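Local coordinates for protein putative glycoside hydrolase (Parabacteroides distasonis ATCC 8503, PDB 3GYC) that probably hydrolyses glycosidic bonds in carbohydrates, as a putative glycoside hydrolase with a cellulase-like TIM-barrel domain, at residues 329-334 and 368-373; 22-27 and 75-80; 62-67 and 134-139; 262-267 and 307-312. All coordinates share one frame; numbering follows the deposited sequence.

In the fold
All four contacts lie in one TIM-barrel domain and are apolar, with no hydrogen bond across any of them. Contacts 1 and 3 each join two helices, on opposite sides of the chain's centre, and are partly buried. Contact 2 joins the end of barrel strand 17-23 to a loop of the small antiparallel pair 71-73/88-90 and brings aromatic rings together; contact 4, wholly buried, joins the loop after strand 301-303 to helix 259-273, setting a helix valine against a leucine and a tyrosine. Contacts 2 and 4 meet where Q80 packs on D311. Contact 4 also reaches contact 1, because W307 lies against T331 and A334. Contact 3 touches none of the others.

Contact 1: 329-334 and 368-373; sequences LGTITA and SIIRSS
T331 and I370 make the tighter half of this helix-helix contact. The methyl CG2 of T331 sits against the outer arm of I370, 3.7 Å from CD1, and the two side chains run nearly perpendicular. I370 does not point straight at its neighbour; its CG1 lies opposite the carbonyl carbon (chi1 -73°), and the arm carries CD1 back to the methyl. Both residues are buried, with V343 of strand 340-343 touching each of them. The hydroxyl of T331 bonds back to C327 O in its own helix, which leaves the methyl to face the other one. In the TIM barrel, helices 321-337 and 360-371 flank strand 340-343 in sequence, and here they pack side by side over it on the outer layer. I332 and I369, nearest in the backbone at 7.2 Å between CA atoms, form the looser, partly exposed half. CD1 of I369 lies 3.9 Å from CG1 of I332 and about as far from its CD1, so the I369 methyl rests against the CG1-CD1 end of I332. Beyond I369 the helix 360-371 runs out: S373 OG bonds to I369 O at 2.6 Å, and the exposed S372 sends its OG to S368 O.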
loop_
_atom_site.group_PDB
_atom_site.type_symbol
_atom_site.label_atom_id
_atom_site.label_comp_id
_atom_site.label_asym_id
_atom_site.label_seq_id
_atom_site.Cartn_x
_atom_site.Cartn_y
_atom_site.Cartn_z
ATOM N N LEU A 329 1.202 4.249 -17.970
ATOM C CA LEU A 329 2.566 3.905 -18.347
ATOM C C LEU A 329 3.229 3.041 -17.275
ATOM O O LEU A 329 3.805 1.982 -17.578
ATOM C CB LEU A 329 3.396 5.158 -18.612
ATOM C CG LEU A 329 4.866 4.920 -18.913
ATOM C CD1 LEU A 329 5.021 4.138 -20.211
ATOM C CD2 LEU A 329 5.631 6.239 -18.999
ATOM N N GLY A 330 3.123 3.486 -16.023
ATOM C CA GLY A 330 3.689 2.765 -14.890
ATOM C C GLY A 330 3.169 1.346 -14.829
ATOM O O GLY A 330 3.959 0.387 -14.723
ATOM N N THR A 331 1.842 1.210 -14.924
ATOM C CA THR A 331 1.185 -0.093 -14.831
ATOM C C THR A 331 1.671 -1.078 -15.889
ATOM O O THR A 331 2.111 -2.172 -15.551
ATOM C CB THR A 331 -0.339 0.029 -14.953
ATOM O OG1 THR A 331 -0.834 0.925 -13.954
ATOM C CG2 THR A 331 -0.987 -1.321 -14.774
ATOM N N ILE A 332 1.591 -0.654 -17.156
ATOM C CA ILE A 332 1.999 -1.470 -18.297
ATOM C C ILE A 332 3.489 -1.834 -18.235
ATOM O O ILE A 332 3.865 -2.959 -18.566
ATOM C CB ILE A 332 1.615 -0.760 -19.643
ATOM C CG1 ILE A 332 0.075 -0.758 -19.806
ATOM C CG2 ILE A 332 2.252 -1.453 -20.819
ATOM C CD1 ILE A 332 -0.413 0.144 -20.968
ATOM N N THR A 333 4.329 -0.901 -17.792
ATOM C CA THR A 333 5.780 -1.132 -17.660
ATOM C C THR A 333 6.082 -2.189 -16.597
ATOM O O THR A 333 6.856 -3.151 -16.836
ATOM C CB THR A 333 6.552 0.190 -17.302
ATOM O OG1 THR A 333 6.258 1.214 -18.264
ATOM C CG2 THR A 333 8.064 -0.039 -17.254
ATOM N N ALA A 334 5.438 -2.036 -15.438
ATOM C CA ALA A 334 5.620 -2.995 -14.334
ATOM C C ALA A 334 5.118 -4.392 -14.736
ATOM O O ALA A 334 5.819 -5.394 -14.557
ATOM C CB ALA A 334 4.916 -2.535 -13.100
ATOM N N SER A 368 -7.048 -5.836 -17.315
ATOM C CA SER A 368 -6.925 -6.957 -18.251
ATOM C C SER A 368 -5.430 -7.242 -18.496
ATOM O O SER A 368 -4.992 -8.381 -18.462
ATOM C CB SER A 368 -7.624 -6.672 -19.583
ATOM O OG SER A 368 -7.668 -7.843 -20.399
ATOM N N ILE A 369 -4.650 -6.207 -18.743
ATOM C CA ILE A 369 -3.222 -6.388 -18.985
ATOM C C ILE A 369 -2.510 -7.009 -17.774
ATOM O O ILE A 369 -1.692 -7.940 -17.915
ATOM C CB ILE A 369 -2.560 -5.054 -19.355
ATOM C CG1 ILE A 369 -2.934 -4.641 -20.794
ATOM C CG2 ILE A 369 -1.027 -5.150 -19.220
ATOM C CD1 ILE A 369 -2.788 -3.123 -21.052
ATOM N N ILE A 370 -2.839 -6.506 -16.583
ATOM C CA ILE A 370 -2.212 -6.963 -15.355
ATOM C C ILE A 370 -2.500 -8.440 -15.135
ATOM O O ILE A 370 -1.584 -9.236 -14.930
ATOM C CB ILE A 370 -2.733 -6.220 -14.143
ATOM C CG1 ILE A 370 -2.211 -4.789 -14.095
ATOM C CG2 ILE A 370 -2.330 -6.979 -12.848
ATOM C CD1 ILE A 370 -3.083 -3.879 -13.188
ATOM N N ARG A 371 -3.780 -8.798 -15.215
ATOM C CA ARG A 371 -4.196 -10.166 -14.918
ATOM C C ARG A 371 -3.825 -11.225 -15.975
ATOM O O ARG A 371 -3.892 -12.412 -15.702
ATOM C CB ARG A 371 -5.681 -10.184 -14.584
ATOM C CG ARG A 371 -5.942 -9.406 -13.286
ATOM C CD ARG A 371 -7.407 -9.163 -13.065
ATOM N NE ARG A 371 -8.156 -10.405 -13.043
ATOM C CZ ARG A 371 -9.448 -10.497 -12.738
ATOM N NH1 ARG A 371 -10.167 -9.418 -12.410
ATOM N NH2 ARG A 371 -10.020 -11.688 -12.734
ATOM N N SER A 372 -3.396 -10.785 -17.140
ATOM C CA SER A 372 -2.957 -11.691 -18.194
ATOM C C SER A 372 -1.432 -11.585 -18.385
ATOM O O SER A 372 -0.911 -12.150 -19.314
ATOM C CB SER A 372 -3.676 -11.369 -19.498
ATOM O OG SER A 372 -3.259 -10.103 -19.950
ATOM N N SER A 373 -0.720 -10.859 -17.526
ATOM C CA SER A 373 0.731 -10.807 -17.644
ATOM C C SER A 373 1.371 -12.092 -17.072
ATOM O O SER A 373 1.054 -12.509 -15.977
ATOM C CB SER A 373 1.292 -9.565 -16.965
ATOM O OG SER A 373 0.841 -8.396 -17.630
#

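Contact 2: 22-27 and 75-80; sequences WDFSWL and EVWNQQ
F24 and W77 reach for each other from facing sides. CZ of F24 lies 3.9 Å from CZ2 of W77, and that tryptophan carbon comes in at the edge of the phenyl ring, near its plane. V76 adds its methyl CG2 more loosely, 4.5 Å from the same CZ. On W77 the two faces meet atoms of its own segment, V76 CB over one and Q80 CB over the other, both offset toward the rim; its NE1 bonds to W82 O. F24 stands just past barrel strand 17-23, at the C-terminal strand ends where a TIM barrel carries its active site, and 75-80 belongs to the loop between strands 71-73 and 88-90. With chi1 38°, CG of F24 is tucked between the backbone N and the carbonyl carbon, which places CZ next to W77 CZ2. R117 and W115, from beyond strand 109-113, also reach the ring, by a cation-pi contact and edge-to-face. D23 OD2 lies 4.0 Å above one face of F24, toward the rim, and also caps the short helix 25-28: it accepts from S25 OG at 2.6 Å on its syn lone pair, and from S25 N from above the carboxylate plane.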
loop_
_atom_site.group_PDB
_atom_site.type_symbol
_atom_site.label_atom_id
_atom_site.label_comp_id
_atom_site.label_asym_id
_atom_site.label_seq_id
_atom_site.Cartn_x
_atom_site.Cartn_y
_atom_site.Cartn_z
ATOM N N TRP A 22 -7.046 0.461 -0.390
ATOM C CA TRP A 22 -8.171 1.118 0.289
ATOM C C TRP A 22 -7.813 1.522 1.727
ATOM O O TRP A 22 -8.672 2.032 2.476
ATOM C CB TRP A 22 -9.434 0.282 0.191
ATOM C CG TRP A 22 -10.160 0.422 -1.147
ATOM C CD1 TRP A 22 -9.707 1.051 -2.260
ATOM C CD2 TRP A 22 -11.419 -0.198 -1.539
ATOM N NE1 TRP A 22 -10.637 0.959 -3.296
ATOM C CE2 TRP A 22 -11.698 0.217 -2.862
ATOM C CE3 TRP A 22 -12.381 -0.929 -0.861
ATOM C CZ2 TRP A 22 -12.839 -0.167 -3.535
ATOM C CZ3 TRP A 22 -13.499 -1.296 -1.520
ATOM C CH2 TRP A 22 -13.724 -0.925 -2.850
ATOM N N ASP A 23 -6.534 1.324 2.074
ATOM C CA ASP A 23 -5.896 1.866 3.271
ATOM C C ASP A 23 -6.803 1.807 4.525
ATOM O O ASP A 23 -7.278 0.745 4.885
ATOM C CB ASP A 23 -5.377 3.291 2.952
ATOM C CG ASP A 23 -6.487 4.213 2.338
ATOM O OD1 ASP A 23 -6.714 4.126 1.097
ATOM O OD2 ASP A 23 -7.163 4.962 3.093
ATOM N N PHE A 24 -7.021 2.943 5.171
ATOM C CA PHE A 24 -7.923 3.039 6.319
ATOM C C PHE A 24 -9.251 3.697 5.887
ATOM O O PHE A 24 -10.186 3.811 6.682
ATOM C CB PHE A 24 -7.225 3.762 7.493
ATOM C CG PHE A 24 -6.327 4.900 7.092
ATOM C CD1 PHE A 24 -6.825 6.202 6.982
ATOM C CD2 PHE A 24 -4.980 4.685 6.848
ATOM C CE1 PHE A 24 -5.946 7.274 6.624
ATOM C CE2 PHE A 24 -4.129 5.735 6.500
ATOM C CZ PHE A 24 -4.626 7.023 6.386
ATOM N N SER A 25 -9.380 4.045 4.588
ATOM C CA SER A 25 -10.614 4.635 4.102
ATOM C C SER A 25 -11.817 3.653 4.124
ATOM O O SER A 25 -12.942 4.071 4.339
ATOM C CB SER A 25 -10.415 5.213 2.708
ATOM O OG SER A 25 -9.420 6.224 2.656
ATOM N N TRP A 26 -11.571 2.352 3.939
ATOM C CA TRP A 26 -12.626 1.370 3.917
ATOM C C TRP A 26 -13.467 1.400 5.202
ATOM O O TRP A 26 -14.680 1.123 5.164
ATOM C CB TRP A 26 -12.027 -0.067 3.683
ATOM C CG TRP A 26 -11.282 -0.581 4.880
ATOM C CD1 TRP A 26 -9.987 -0.361 5.188
ATOM C CD2 TRP A 26 -11.816 -1.369 5.951
ATOM N NE1 TRP A 26 -9.677 -0.943 6.398
ATOM C CE2 TRP A 26 -10.769 -1.598 6.867
ATOM C CE3 TRP A 26 -13.063 -1.888 6.229
ATOM C CZ2 TRP A 26 -10.946 -2.326 8.028
ATOM C CZ3 TRP A 26 -13.244 -2.601 7.355
ATOM C CH2 TRP A 26 -12.196 -2.822 8.252
ATOM N N LEU A 27 -12.817 1.689 6.329
ATOM C CA LEU A 27 -13.521 1.726 7.605
ATOM C C LEU A 27 -13.926 3.154 7.966
ATOM O O LEU A 27 -15.023 3.356 8.500
ATOM C CB LEU A 27 -12.625 1.134 8.706
ATOM C CG LEU A 27 -13.245 0.956 10.081
ATOM C CD1 LEU A 27 -14.497 0.066 9.979
ATOM C CD2 LEU A 27 -12.150 0.420 11.086
ATOM N N GLU A 75 -7.084 12.913 13.345
ATOM C CA GLU A 75 -6.770 12.902 11.909
ATOM C C GLU A 75 -5.263 12.992 11.634
ATOM O O GLU A 75 -4.489 13.554 12.429
ATOM C CB GLU A 75 -7.549 14.020 11.143
ATOM C CG GLU A 75 -7.085 15.477 11.374
ATOM C CD GLU A 75 -7.565 16.126 12.680
ATOM O OE1 GLU A 75 -8.232 15.460 13.529
ATOM O OE2 GLU A 75 -7.292 17.340 12.849
ATOM N N VAL A 76 -4.856 12.380 10.532
ATOM C CA VAL A 76 -3.480 12.461 10.063
ATOM C C VAL A 76 -3.281 13.777 9.298
ATOM O O VAL A 76 -2.228 14.422 9.383
ATOM C CB VAL A 76 -3.127 11.301 9.104
ATOM C CG1 VAL A 76 -1.610 11.230 8.946
ATOM C CG2 VAL A 76 -3.667 9.961 9.622
ATOM N N TRP A 77 -4.327 14.199 8.592
ATOM C CA TRP A 77 -4.282 15.398 7.727
ATOM C C TRP A 77 -5.688 15.885 7.437
ATOM O O TRP A 77 -6.671 15.173 7.654
ATOM C CB TRP A 77 -3.660 15.046 6.358
ATOM C CG TRP A 77 -4.101 13.714 5.825
ATOM C CD1 TRP A 77 -5.373 13.296 5.557
ATOM C CD2 TRP A 77 -3.245 12.617 5.486
ATOM N NE1 TRP A 77 -5.357 12.005 5.088
ATOM C CE2 TRP A 77 -4.070 11.551 5.065
ATOM C CE3 TRP A 77 -1.870 12.420 5.536
ATOM C CZ2 TRP A 77 -3.548 10.306 4.665
ATOM C CZ3 TRP A 77 -1.361 11.195 5.140
ATOM C CH2 TRP A 77 -2.196 10.155 4.710
ATOM N N ASN A 78 -5.790 17.100 6.945
ATOM C CA ASN A 78 -7.056 17.568 6.449
ATOM C C ASN A 78 -6.920 17.946 4.963
ATOM O O ASN A 78 -7.871 18.367 4.334
ATOM C CB ASN A 78 -7.632 18.688 7.326
ATOM C CG ASN A 78 -6.820 19.961 7.288
ATOM O OD1 ASN A 78 -6.006 20.198 6.405
ATOM N ND2 ASN A 78 -7.085 20.817 8.242
ATOM N N GLN A 79 -5.727 17.780 4.411
ATOM C CA GLN A 79 -5.481 18.141 3.012
ATOM C C GLN A 79 -5.681 17.002 2.014
ATOM O O GLN A 79 -5.795 17.257 0.817
ATOM C CB GLN A 79 -4.051 18.676 2.901
ATOM C CG GLN A 79 -3.907 19.930 3.646
ATOM C CD GLN A 79 -4.738 21.010 3.009
ATOM O OE1 GLN A 79 -4.589 21.272 1.820
ATOM N NE2 GLN A 79 -5.556 21.676 3.795
ATOM N N GLN A 80 -5.742 15.761 2.493
ATOM C CA GLN A 80 -5.929 14.596 1.586
ATOM C C GLN A 80 -7.266 13.920 1.771
ATOM O O GLN A 80 -7.893 14.057 2.839
ATOM C CB GLN A 80 -4.823 13.567 1.792
ATOM C CG GLN A 80 -3.456 14.108 1.819
ATOM C CD GLN A 80 -3.079 14.868 0.548
ATOM O OE1 GLN A 80 -3.607 14.593 -0.515
ATOM N NE2 GLN A 80 -2.187 15.838 0.677
#

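Contact 3: 62-67 and 134-139; sequences LIAENP and ADCWLT
A64 lies with its one methyl in the angle between C136 and T139, residues one turn apart on helix 130-146. Its CB is 4.1 Å from C136 SG on one side and 4.2 Å from T139 CG2 on the other; the threonine methyl comes closer still to the backbone, 4.0 Å from A64 CA. The small A64 is consistent with the close approach of the helices, 5.6 Å between the CA atoms of A64 and C136. C136 is buried, and its sulfur lies opposite the backbone N (chi1 160°), which sets it alongside the alanine methyl. T139 points its CB toward the other helix, and chi1 of -63° divides its two branches: CG2 goes to A64, while OG1 turns back to D135 O at 3.1 Å. That carbonyl also takes T139 N, the two donors arriving from opposite faces of its plane. In the fold, helix 60-65 follows barrel strand 53-57 and helix 130-146 follows strand 109-113, so the contact joins two helices that come after neighbouring strands of the sheet. I63 continues the packing along helix 130-146, touching I140 and S143, and E65, turned from the contact, forms a salt bridge with K126. No polar group is shared between the two segments: the threonine hydroxyl is used within its own helix, so the fit rests on methyls, sulfur and close backbones.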
loop_
_atom_site.group_PDB
_atom_site.type_symbol
_atom_site.label_atom_id
_atom_site.label_comp_id
_atom_site.label_asym_id
_atom_site.label_seq_id
_atom_site.Cartn_x
_atom_site.Cartn_y
_atom_site.Cartn_z
ATOM N N LEU A 62 -5.537 -1.809 17.543
ATOM C CA LEU A 62 -6.844 -1.586 18.120
ATOM C C LEU A 62 -7.537 -2.919 18.391
ATOM O O LEU A 62 -8.119 -3.121 19.472
ATOM C CB LEU A 62 -7.694 -0.683 17.221
ATOM C CG LEU A 62 -7.128 0.719 16.930
ATOM C CD1 LEU A 62 -8.155 1.568 16.188
ATOM C CD2 LEU A 62 -6.629 1.416 18.228
ATOM N N ILE A 63 -7.463 -3.855 17.434
ATOM C CA ILE A 63 -8.096 -5.150 17.630
ATOM C C ILE A 63 -7.463 -5.891 18.816
ATOM O O ILE A 63 -8.187 -6.537 19.569
ATOM C CB ILE A 63 -8.044 -6.044 16.368
ATOM C CG1 ILE A 63 -8.997 -5.490 15.303
ATOM C CG2 ILE A 63 -8.379 -7.506 16.751
ATOM C CD1 ILE A 63 -9.031 -6.244 13.988
ATOM N N ALA A 64 -6.148 -5.744 19.020
ATOM C CA ALA A 64 -5.458 -6.440 20.093
ATOM C C ALA A 64 -5.769 -5.831 21.450
ATOM O O ALA A 64 -5.702 -6.528 22.474
ATOM C CB ALA A 64 -3.937 -6.502 19.839
ATOM N N GLU A 65 -6.114 -4.552 21.482
ATOM C CA GLU A 65 -6.460 -3.894 22.745
ATOM C C GLU A 65 -7.904 -4.165 23.106
ATOM O O GLU A 65 -8.178 -4.637 24.184
ATOM C CB GLU A 65 -6.255 -2.385 22.669
ATOM C CG GLU A 65 -4.814 -1.953 22.653
ATOM C CD GLU A 65 -4.250 -1.605 24.020
ATOM O OE1 GLU A 65 -5.020 -1.455 24.998
ATOM O OE2 GLU A 65 -3.011 -1.439 24.108
ATOM N N ASN A 66 -8.830 -3.805 22.221
ATOM C CA ASN A 66 -10.261 -4.034 22.445
ATOM C C ASN A 66 -10.998 -4.089 21.101
ATOM O O ASN A 66 -11.375 -3.052 20.559
ATOM C CB ASN A 66 -10.843 -2.960 23.364
ATOM C CG ASN A 66 -12.247 -3.289 23.813
ATOM O OD1 ASN A 66 -12.941 -4.127 23.205
ATOM N ND2 ASN A 66 -12.682 -2.638 24.870
ATOM N N PRO A 67 -11.231 -5.311 20.576
ATOM C CA PRO A 67 -11.778 -5.451 19.231
ATOM C C PRO A 67 -13.125 -4.814 18.970
ATOM O O PRO A 67 -13.353 -4.308 17.851
ATOM C CB PRO A 67 -11.851 -6.962 19.008
ATOM C CG PRO A 67 -11.446 -7.608 20.283
ATOM C CD PRO A 67 -11.246 -6.585 21.326
ATOM N N ALA A 134 4.606 -8.409 16.957
ATOM C CA ALA A 134 4.199 -9.681 16.418
ATOM C C ALA A 134 3.030 -10.235 17.211
ATOM O O ALA A 134 2.070 -10.740 16.630
ATOM C CB ALA A 134 5.357 -10.666 16.409
ATOM N N ASP A 135 3.073 -10.115 18.535
ATOM C CA ASP A 135 1.972 -10.644 19.341
ATOM C C ASP A 135 0.662 -9.978 18.934
ATOM O O ASP A 135 -0.404 -10.596 18.894
ATOM C CB ASP A 135 2.215 -10.464 20.851
ATOM C CG ASP A 135 3.112 -11.534 21.449
ATOM O OD1 ASP A 135 3.517 -12.490 20.749
ATOM O OD2 ASP A 135 3.405 -11.432 22.670
ATOM N N CYS A 136 0.758 -8.706 18.613
ATOM C CA CYS A 136 -0.391 -7.948 18.183
ATOM C C CYS A 136 -0.968 -8.460 16.834
ATOM O O CYS A 136 -2.168 -8.645 16.683
ATOM C CB CYS A 136 0.034 -6.515 18.164
ATOM S SG CYS A 136 -0.966 -5.561 17.187
ATOM N N TRP A 137 -0.103 -8.718 15.866
ATOM C CA TRP A 137 -0.557 -9.299 14.607
ATOM C C TRP A 137 -1.060 -10.738 14.753
ATOM O O TRP A 137 -1.985 -11.127 14.056
ATOM C CB TRP A 137 0.540 -9.217 13.554
ATOM C CG TRP A 137 0.622 -7.863 12.962
ATOM C CD1 TRP A 137 1.433 -6.843 13.327
ATOM C CD2 TRP A 137 -0.147 -7.395 11.847
ATOM N NE1 TRP A 137 1.227 -5.767 12.497
ATOM C CE2 TRP A 137 0.247 -6.076 11.594
ATOM C CE3 TRP A 137 -1.152 -7.962 11.069
ATOM C CZ2 TRP A 137 -0.321 -5.309 10.588
ATOM C CZ3 TRP A 137 -1.708 -7.217 10.065
ATOM C CH2 TRP A 137 -1.290 -5.906 9.821
ATOM N N LEU A 138 -0.437 -11.536 15.633
ATOM C CA LEU A 138 -0.910 -12.880 15.893
ATOM C C LEU A 138 -2.365 -12.811 16.406
ATOM O O LEU A 138 -3.206 -13.635 16.042
ATOM C CB LEU A 138 0.022 -13.638 16.868
ATOM C CG LEU A 138 1.369 -14.062 16.253
ATOM C CD1 LEU A 138 2.347 -14.538 17.288
ATOM C CD2 LEU A 138 1.181 -15.105 15.135
ATOM N N THR A 139 -2.685 -11.810 17.218
ATOM C CA THR A 139 -4.051 -11.650 17.706
ATOM C C THR A 139 -5.038 -11.322 16.577
ATOM O O THR A 139 -6.075 -11.954 16.461
ATOM C CB THR A 139 -4.081 -10.614 18.829
ATOM O OG1 THR A 139 -3.291 -11.139 19.883
ATOM C CG2 THR A 139 -5.466 -10.357 19.330
#

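Contact 4: 262-267 and 307-312; sequences KNVVKN and WGLVDY
Apolar contacts account for everything that passes between helix 262-267 and the loop 307-312, and V264 carries them from the helix side. Its methyl CG1 lies 4.0 Å from CE1 of Y312 and 4.2 Å from CD2 of L309, so a single branch serves both partners. That branch is opposite the backbone N (chi1 175°) and the side chain runs aslant to the tyrosine. Y312 does not aim straight at the helix; chi1 of -146° swings the ring round until CE1 reaches the valine. Among aromatic neighbours, W320 also meets the Y312 ring edge-to-face, and W322 touches both Y312 and L309. No hydrogen bond crosses; Y312 OH goes to K319 O, D311 OD2 to Y251 OH, and V310 N to Y246 OH. The loop follows barrel strand 301-303 on its way to helix 321-337, and is one of the strand-to-helix loops of the TIM barrel; a cis peptide precedes W307 within it. V264, L309 and Y312 are all buried. Y312 OH, D311 OD2 and V310 N are thus satisfied by residues outside the pair, and the helix contributes one methyl, V264 CG1, to a purely hydrophobic join with no directional bond to set its spacing.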
loop_
_atom_site.group_PDB
_atom_site.type_symbol
_atom_site.label_atom_id
_atom_site.label_comp_id
_atom_site.label_asym_id
_atom_site.label_seq_id
_atom_site.Cartn_x
_atom_site.Cartn_y
_atom_site.Cartn_z
ATOM N N LYS A 262 -2.035 24.527 -3.558
ATOM C CA LYS A 262 -2.140 25.674 -4.442
ATOM C C LYS A 262 -0.974 25.668 -5.460
ATOM O O LYS A 262 -1.152 26.076 -6.591
ATOM C CB LYS A 262 -2.188 26.989 -3.660
ATOM C CG LYS A 262 -3.541 27.243 -2.991
ATOM C CD LYS A 262 -3.474 28.507 -2.104
ATOM C CE LYS A 262 -4.772 28.823 -1.427
ATOM N NZ LYS A 262 -5.851 29.243 -2.365
ATOM N N ASN A 263 0.196 25.214 -5.041
ATOM C CA ASN A 263 1.343 25.094 -5.961
ATOM C C ASN A 263 1.108 23.946 -6.952
ATOM O O ASN A 263 1.538 24.028 -8.071
ATOM C CB ASN A 263 2.629 24.850 -5.190
ATOM C CG ASN A 263 3.102 26.066 -4.480
ATOM O OD1 ASN A 263 2.665 27.150 -4.780
ATOM N ND2 ASN A 263 3.989 25.902 -3.537
ATOM N N VAL A 264 0.437 22.882 -6.528
ATOM C CA VAL A 264 0.139 21.759 -7.444
ATOM C C VAL A 264 -0.780 22.284 -8.567
ATOM O O VAL A 264 -0.534 22.040 -9.771
ATOM C CB VAL A 264 -0.469 20.534 -6.705
ATOM C CG1 VAL A 264 -0.881 19.425 -7.700
ATOM C CG2 VAL A 264 0.530 19.983 -5.705
ATOM N N VAL A 265 -1.803 23.051 -8.186
ATOM C CA VAL A 265 -2.734 23.638 -9.154
ATOM C C VAL A 265 -2.005 24.536 -10.160
ATOM O O VAL A 265 -2.207 24.424 -11.385
ATOM C CB VAL A 265 -3.897 24.432 -8.456
ATOM C CG1 VAL A 265 -4.659 25.315 -9.474
ATOM C CG2 VAL A 265 -4.860 23.463 -7.692
ATOM N N LYS A 266 -1.120 25.386 -9.645
ATOM C CA LYS A 266 -0.426 26.360 -10.468
ATOM C C LYS A 266 0.624 25.757 -11.405
ATOM O O LYS A 266 0.704 26.163 -12.565
ATOM C CB LYS A 266 0.241 27.411 -9.582
ATOM C CG LYS A 266 0.887 28.598 -10.328
ATOM N N ASN A 267 1.381 24.791 -10.897
ATOM C CA ASN A 267 2.551 24.249 -11.572
ATOM C C ASN A 267 2.676 22.803 -11.981
ATOM O O ASN A 267 3.452 22.514 -12.863
ATOM C CB ASN A 267 3.731 24.476 -10.635
ATOM C CG ASN A 267 3.853 25.890 -10.233
ATOM O OD1 ASN A 267 3.535 26.787 -11.019
ATOM N ND2 ASN A 267 4.267 26.123 -8.995
ATOM N N TRP A 307 1.440 5.781 -9.576
ATOM C CA TRP A 307 2.767 5.714 -10.185
ATOM C C TRP A 307 3.265 7.114 -10.534
ATOM O O TRP A 307 4.422 7.267 -10.925
ATOM C CB TRP A 307 2.774 4.926 -11.524
ATOM C CG TRP A 307 2.424 3.452 -11.445
ATOM C CD1 TRP A 307 1.226 2.906 -11.700
ATOM C CD2 TRP A 307 3.299 2.373 -11.115
ATOM N NE1 TRP A 307 1.266 1.552 -11.510
ATOM C CE2 TRP A 307 2.537 1.197 -11.169
ATOM C CE3 TRP A 307 4.651 2.288 -10.771
ATOM C CZ2 TRP A 307 3.063 -0.043 -10.882
ATOM C CZ3 TRP A 307 5.178 1.058 -10.490
ATOM C CH2 TRP A 307 4.381 -0.094 -10.543
ATOM N N GLY A 308 2.390 8.121 -10.458
ATOM C CA GLY A 308 2.717 9.504 -10.893
ATOM C C GLY A 308 2.956 10.485 -9.766
ATOM O O GLY A 308 4.093 10.736 -9.384
ATOM N N LEU A 309 1.865 11.033 -9.227
ATOM C CA LEU A 309 1.930 11.959 -8.118
ATOM C C LEU A 309 1.588 11.195 -6.862
ATOM O O LEU A 309 0.764 10.265 -6.881
ATOM C CB LEU A 309 0.979 13.161 -8.318
ATOM C CG LEU A 309 1.637 14.426 -8.871
ATOM C CD1 LEU A 309 2.142 14.256 -10.283
ATOM C CD2 LEU A 309 0.701 15.637 -8.785
ATOM N N VAL A 310 2.205 11.588 -5.752
ATOM C CA VAL A 310 1.917 10.932 -4.485
ATOM C C VAL A 310 0.529 11.369 -3.928
ATOM O O VAL A 310 -0.301 10.523 -3.570
ATOM C CB VAL A 310 3.037 11.202 -3.436
ATOM C CG1 VAL A 310 2.736 10.499 -2.117
ATOM C CG2 VAL A 310 4.353 10.730 -3.986
ATOM N N ASP A 311 0.285 12.671 -3.908
ATOM C CA ASP A 311 -0.964 13.257 -3.376
ATOM C C ASP A 311 -1.739 13.943 -4.510
ATOM O O ASP A 311 -1.172 14.687 -5.314
ATOM C CB ASP A 311 -0.614 14.311 -2.331
ATOM C CG ASP A 311 0.078 13.736 -1.099
ATOM O OD1 ASP A 311 -0.023 12.530 -0.909
ATOM O OD2 ASP A 311 0.682 14.531 -0.302
ATOM N N TYR A 312 -3.028 13.671 -4.593
ATOM C CA TYR A 312 -3.892 14.287 -5.577
ATOM C C TYR A 312 -5.281 14.100 -5.077
ATOM O O TYR A 312 -5.507 13.283 -4.208
ATOM C CB TYR A 312 -3.780 13.589 -6.947
ATOM C CG TYR A 312 -3.933 14.572 -8.129
ATOM C CD1 TYR A 312 -3.005 15.596 -8.317
ATOM C CD2 TYR A 312 -4.963 14.450 -9.065
ATOM C CE1 TYR A 312 -3.060 16.478 -9.422
ATOM C CE2 TYR A 312 -5.045 15.342 -10.185
ATOM C CZ TYR A 312 -4.084 16.381 -10.345
ATOM O OH TYR A 312 -4.116 17.263 -11.443
#